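Local coordinates for protein CBIX (Paracoccus pantotrophus, PDB 4CCS) that acts as the terminal enzyme of siroheme biosynthesis in denitrifying bacteria, probably as a chelatase that inserts iron into sirohydrochlorin, at residues N4-A9 with T57-L62; E24-R29 with Q214-I219. One frame throughout, in Å; residues are numbered along the deposited sequence.

Contact 1. Residues N4-A9 with T57-L62; sequences NVLIVA and TLIYPL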
loop_
_atom_site.group_PDB
_atom_site.type_symbol
_atom_site.label_atom_id
_atom_site.label_comp_id
_atom_site.label_asym_id
_atom_site.label_seq_id
_atom_site.Cartn_x
_atom_site.Cartn_y
_atom_site.Cartn_z
ATOM N N ASN A 4 14.456 17.870 1.154
ATOM C CA ASN A 4 13.942 17.126 2.315
ATOM C C ASN A 4 12.723 16.276 1.928
ATOM O O ASN A 4 11.759 16.811 1.372
ATOM C CB ASN A 4 13.587 18.082 3.459
ATOM C CG ASN A 4 14.699 18.362 4.448
ATOM O OD1 ASN A 4 15.762 17.727 4.452
ATOM N ND2 ASN A 4 14.448 19.292 5.358
ATOM N N VAL A 5 12.777 14.955 2.190
ATOM C CA VAL A 5 11.662 14.034 1.883
ATOM C C VAL A 5 11.285 13.187 3.104
ATOM O O VAL A 5 12.142 12.528 3.694
ATOM C CB VAL A 5 11.906 13.150 0.615
ATOM C CG1 VAL A 5 10.712 12.229 0.326
ATOM C CG2 VAL A 5 12.219 14.007 -0.614
ATOM N N LEU A 6 9.990 13.167 3.441
ATOM C CA LEU A 6 9.492 12.346 4.535
ATOM C C LEU A 6 8.462 11.337 4.008
ATOM O O LEU A 6 7.466 11.738 3.413
ATOM C CB LEU A 6 8.912 13.265 5.637
ATOM C CG LEU A 6 8.609 12.668 7.020
ATOM C CD1 LEU A 6 9.843 11.970 7.644
ATOM C CD2 LEU A 6 8.114 13.757 7.962
ATOM N N ILE A 7 8.745 10.033 4.177
ATOM C CA ILE A 7 7.854 8.911 3.814
ATOM C C ILE A 7 7.001 8.697 5.065
ATOM O O ILE A 7 7.542 8.395 6.138
ATOM C CB ILE A 7 8.637 7.626 3.440
ATOM C CG1 ILE A 7 9.753 7.873 2.381
ATOM C CG2 ILE A 7 7.692 6.492 3.017
ATOM C CD1 ILE A 7 9.428 8.602 1.094
ATOM N N VAL A 8 5.689 8.920 4.938
ATOM C CA VAL A 8 4.760 8.905 6.069
ATOM C C VAL A 8 3.769 7.751 6.009
ATOM O O VAL A 8 3.050 7.598 5.023
ATOM C CB VAL A 8 4.049 10.285 6.198
ATOM C CG1 VAL A 8 3.011 10.287 7.322
ATOM C CG2 VAL A 8 5.065 11.407 6.413
ATOM N N ALA A 9 3.708 6.968 7.089
ATOM C CA ALA A 9 2.734 5.892 7.222
ATOM C C ALA A 9 1.615 6.307 8.178
ATOM O O ALA A 9 1.847 7.091 9.115
ATOM C CB ALA A 9 3.407 4.647 7.758
ATOM N N THR A 57 9.782 20.679 2.520
ATOM C CA THR A 57 9.806 19.209 2.594
ATOM C C THR A 57 8.724 18.614 1.685
ATOM O O THR A 57 7.619 19.158 1.609
ATOM C CB THR A 57 9.662 18.721 4.070
ATOM O OG1 THR A 57 10.674 19.320 4.883
ATOM C CG2 THR A 57 9.752 17.198 4.215
ATOM N N LEU A 58 9.047 17.501 1.001
ATOM C CA LEU A 58 8.084 16.751 0.192
ATOM C C LEU A 58 7.607 15.566 1.050
ATOM O O LEU A 58 8.417 14.925 1.709
ATOM C CB LEU A 58 8.700 16.218 -1.119
ATOM C CG LEU A 58 9.307 17.221 -2.127
ATOM C CD1 LEU A 58 9.601 16.523 -3.439
ATOM C CD2 LEU A 58 8.375 18.382 -2.400
ATOM N N ILE A 59 6.304 15.290 1.048
ATOM C CA ILE A 59 5.716 14.186 1.810
ATOM C C ILE A 59 5.259 13.080 0.860
ATOM O O ILE A 59 4.415 13.342 -0.003
ATOM C CB ILE A 59 4.536 14.691 2.712
ATOM C CG1 ILE A 59 4.934 15.908 3.624
ATOM C CG2 ILE A 59 3.912 13.550 3.527
ATOM C CD1 ILE A 59 6.170 15.712 4.635
ATOM N N TYR A 60 5.804 11.854 1.009
ATOM C CA TYR A 60 5.325 10.707 0.229
ATOM C C TYR A 60 4.430 9.885 1.188
ATOM O O TYR A 60 4.952 9.186 2.058
ATOM C CB TYR A 60 6.453 9.843 -0.361
ATOM C CG TYR A 60 5.943 8.711 -1.236
ATOM C CD1 TYR A 60 5.629 7.466 -0.691
ATOM C CD2 TYR A 60 5.775 8.883 -2.609
ATOM C CE1 TYR A 60 5.144 6.428 -1.488
ATOM C CE2 TYR A 60 5.303 7.847 -3.417
ATOM C CZ TYR A 60 4.977 6.623 -2.848
ATOM O OH TYR A 60 4.536 5.592 -3.644
ATOM N N PRO A 61 3.103 10.000 1.050
ATOM C CA PRO A 61 2.200 9.269 1.946
ATOM C C PRO A 61 1.984 7.813 1.521
ATOM O O PRO A 61 1.604 7.542 0.377
ATOM C CB PRO A 61 0.907 10.090 1.906
ATOM C CG PRO A 61 0.951 10.862 0.607
ATOM C CD PRO A 61 2.355 10.799 0.049
ATOM N N LEU A 62 2.189 6.870 2.459
ATOM C CA LEU A 62 1.929 5.443 2.199
ATOM C C LEU A 62 0.423 5.142 2.357
ATOM O O LEU A 62 0.035 4.245 3.109
ATOM C CB LEU A 62 2.767 4.551 3.139
ATOM C CG LEU A 62 4.283 4.515 2.925
ATOM C CD1 LEU A 62 4.954 3.656 4.002
ATOM C CD2 LEU A 62 4.643 3.954 1.546
#

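Contact 2. Residues E24-R29 with Q214-I219; sequences EALAAR and QVPAMI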
loop_
_atom_site.group_PDB
_atom_site.type_symbol
_atom_site.label_atom_id
_atom_site.label_comp_id
_atom_site.label_asym_id
_atom_site.label_seq_id
_atom_site.Cartn_x
_atom_site.Cartn_y
_atom_site.Cartn_z
ATOM N N GLU A 24 11.407 3.727 8.933
ATOM C CA GLU A 24 12.806 4.170 8.829
ATOM C C GLU A 24 13.586 3.201 7.938
ATOM O O GLU A 24 14.356 3.661 7.087
ATOM C CB GLU A 24 13.460 4.263 10.221
ATOM C CG GLU A 24 12.974 5.470 11.014
ATOM C CD GLU A 24 13.548 5.567 12.416
ATOM O OE1 GLU A 24 14.171 4.585 12.874
ATOM O OE2 GLU A 24 13.322 6.602 13.081
ATOM N N ALA A 25 13.341 1.867 8.089
ATOM C CA ALA A 25 13.976 0.816 7.283
ATOM C C ALA A 25 13.610 0.978 5.795
ATOM O O ALA A 25 14.478 0.815 4.926
ATOM C CB ALA A 25 13.561 -0.569 7.787
ATOM N N LEU A 26 12.333 1.324 5.504
ATOM C CA LEU A 26 11.872 1.562 4.135
ATOM C C LEU A 26 12.532 2.823 3.554
ATOM O O LEU A 26 13.063 2.766 2.449
ATOM C CB LEU A 26 10.331 1.688 4.076
ATOM C CG LEU A 26 9.737 1.932 2.670
ATOM C CD1 LEU A 26 9.922 0.711 1.770
ATOM C CD2 LEU A 26 8.264 2.305 2.755
ATOM N N ALA A 27 12.546 3.935 4.311
ATOM C CA ALA A 27 13.171 5.184 3.855
ATOM C C ALA A 27 14.675 4.998 3.597
ATOM O O ALA A 27 15.201 5.622 2.673
ATOM C CB ALA A 27 12.945 6.288 4.868
ATOM N N ALA A 28 15.344 4.103 4.376
ATOM C CA ALA A 28 16.765 3.785 4.219
ATOM C C ALA A 28 17.039 3.021 2.913
ATOM O O ALA A 28 18.130 3.150 2.361
ATOM C CB ALA A 28 17.281 3.002 5.416
ATOM N N ARG A 29 16.050 2.255 2.406
ATOM C CA ARG A 29 16.170 1.537 1.135
ATOM C C ARG A 29 15.911 2.506 -0.026
ATOM O O ARG A 29 16.540 2.376 -1.079
ATOM C CB ARG A 29 15.236 0.314 1.077
ATOM C CG ARG A 29 15.669 -0.846 1.982
ATOM C CD ARG A 29 14.498 -1.741 2.330
ATOM N NE ARG A 29 14.169 -2.662 1.242
ATOM C CZ ARG A 29 12.946 -3.115 0.969
ATOM N NH1 ARG A 29 11.900 -2.713 1.691
ATOM N NH2 ARG A 29 12.754 -3.951 -0.043
ATOM N N GLN A 214 10.691 -4.330 -5.005
ATOM C CA GLN A 214 10.698 -3.198 -5.942
ATOM C C GLN A 214 10.048 -1.927 -5.398
ATOM O O GLN A 214 10.072 -0.920 -6.092
ATOM C CB GLN A 214 10.059 -3.575 -7.292
ATOM C CG GLN A 214 10.708 -4.767 -7.981
ATOM C CD GLN A 214 10.211 -6.120 -7.510
ATOM O OE1 GLN A 214 9.410 -6.245 -6.572
ATOM N NE2 GLN A 214 10.721 -7.186 -8.111
ATOM N N VAL A 215 9.446 -1.965 -4.183
ATOM C CA VAL A 215 8.786 -0.780 -3.626
ATOM C C VAL A 215 9.769 0.411 -3.439
ATOM O O VAL A 215 9.411 1.503 -3.863
ATOM C CB VAL A 215 7.961 -1.092 -2.341
ATOM C CG1 VAL A 215 7.521 0.193 -1.635
ATOM C CG2 VAL A 215 6.756 -1.973 -2.672
ATOM N N PRO A 216 10.978 0.233 -2.835
ATOM C CA PRO A 216 11.881 1.396 -2.704
ATOM C C PRO A 216 12.171 2.117 -4.042
ATOM O O PRO A 216 12.092 3.336 -4.086
ATOM C CB PRO A 216 13.140 0.805 -2.065
ATOM C CG PRO A 216 12.635 -0.363 -1.291
ATOM C CD PRO A 216 11.539 -0.944 -2.140
ATOM N N ALA A 217 12.408 1.365 -5.134
ATOM C CA ALA A 217 12.672 1.949 -6.465
ATOM C C ALA A 217 11.455 2.687 -7.001
ATOM O O ALA A 217 11.594 3.783 -7.534
ATOM C CB ALA A 217 13.117 0.866 -7.440
ATOM N N MET A 218 10.243 2.146 -6.746
ATOM C CA MET A 218 8.983 2.766 -7.136
ATOM C C MET A 218 8.813 4.123 -6.431
ATOM O O MET A 218 8.513 5.122 -7.085
ATOM C CB MET A 218 7.806 1.800 -6.840
ATOM C CG MET A 218 6.474 2.312 -7.299
ATOM S SD MET A 218 5.062 1.281 -6.802
ATOM C CE MET A 218 4.768 1.948 -5.176
ATOM N N ILE A 219 9.035 4.169 -5.100
ATOM C CA ILE A 219 8.926 5.413 -4.318
ATOM C C ILE A 219 9.986 6.427 -4.801
ATOM O O ILE A 219 9.666 7.598 -5.001
ATOM C CB ILE A 219 9.021 5.133 -2.791
ATOM C CG1 ILE A 219 7.901 4.153 -2.333
ATOM C CG2 ILE A 219 8.992 6.449 -1.985
ATOM C CD1 ILE A 219 7.924 3.774 -0.789
#

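Contact 1. Residues N4-A9 with T57-L62
Ile7 and Tyr60 face each other across two neighbouring parallel strands, and the isoleucine illustrates how a branched side chain serves more than one partner. At its CB the side chain divides. The short branch, CG2, reaches along the sheet and comes to rest 3.9 Å from CG of Leu62, with the carbonyl O of Tyr60 also close by. The long branch starts out beside the backbone N (chi1 -51°) and bends again at the next bond, a double turn that swings CD1 across to the second strand. There CD1 presses against the CB of Tyr60 at 3.5 Å, near the root of the aromatic ring, whose phenol OH is hydrogen-bonded further out to Asp95.

The backbones run in regular parallel register, with bonds that alternate in direction. Asn4 O accepts from Leu58 N, Leu6 uses both its N and its O, and Val8 does the same; Leu62 N to Val8 O closes the series at 2.8 Å, very nearly straight at 177°. Strand 4-9 is an inner strand of a four-stranded parallel sheet of order 2-1-3-4, the doubly wound alpha/beta arrangement found twice in this chain. The alternate residues of strand 4-9, Val5, Ile7 and Ala9, therefore make their backbone hydrogen bonds to strand 38-43 on the far side.

The side chains divide between the two faces. Val5, Ile7, Leu58 and Tyr60 share one face, where Val5 CG2 lies 4.2 Å from Leu58 CB and helix 215-226 packs on Val5, Ile7 and Tyr60. On the other face, Ile59 is folded like Ile7, its CD1 lying 3.8 Å from Leu6 CB while its CG2 meets Val8 CG2 at 3.8 Å. Near the start of the strands, the CB of Asn4 lies 3.5 Å from Thr57 OG1, a hydroxyl hydrogen-bonded to Asp54.

Contact 2. Residues E24-R29 with Q214-I219
Two helices that cover one face of the N-terminal parallel alpha/beta sheet meet here: helix 16-30, which follows the first strand, and helix 215-226, the last helix of the chain. The axes of the two short segments pass 9.3 Å apart and are inclined at 68°, so contact is confined to a few side chains on each, with no hydrogen bond between the segments. Pro216, in the first turn of its helix, is the chief meeting point. Its CG lies 3.6 Å from CZ of Arg29, over the centre of one face of the guanidinium, and is just as close to the CB of the same arginine. A bend at chi3 (79°) lets Arg29 curl over the proline in this way, so that both the base and the flat head of the side chain rest on one ring carbon. An alanine at Pro216 would take away CG and CD and would probably leave the guanidinium without its apolar platform, more able to turn. Beneath this exposed arginine the interface is buried. With CG anti to the backbone N (chi1 -180°), Leu26 carries its two methyls to the other helix. CD1 sits over the pair Val215 and Pro216, 4.2 Å from both Val215 CG1 and Pro216 CG. CD2 goes deeper, where Leu26 and Ile219 cross at about a right angle, and touches Ile219 CD1 at 3.9 Å.

In the fold
From the N terminus the chain runs through strand 4-9 and helix 16-30, forms strand 38-43, and returns as strand 57-61 beside the first strand; contact 1 closes this short loop. Residues 24-29 lie inside it, yet their partners at 214-219 come only after the whole second sheet has been built. Contact 2 thus closes a loop of 184 residues that crosses the first, bringing the last helix back to the N-terminal half. The two contacts join in one layer of packing between sheet and helices: Tyr60 CE1 meets Ile219 CG1 at 3.7 Å, and Leu62 CD1 meets Leu26 CD2 at 3.8 Å.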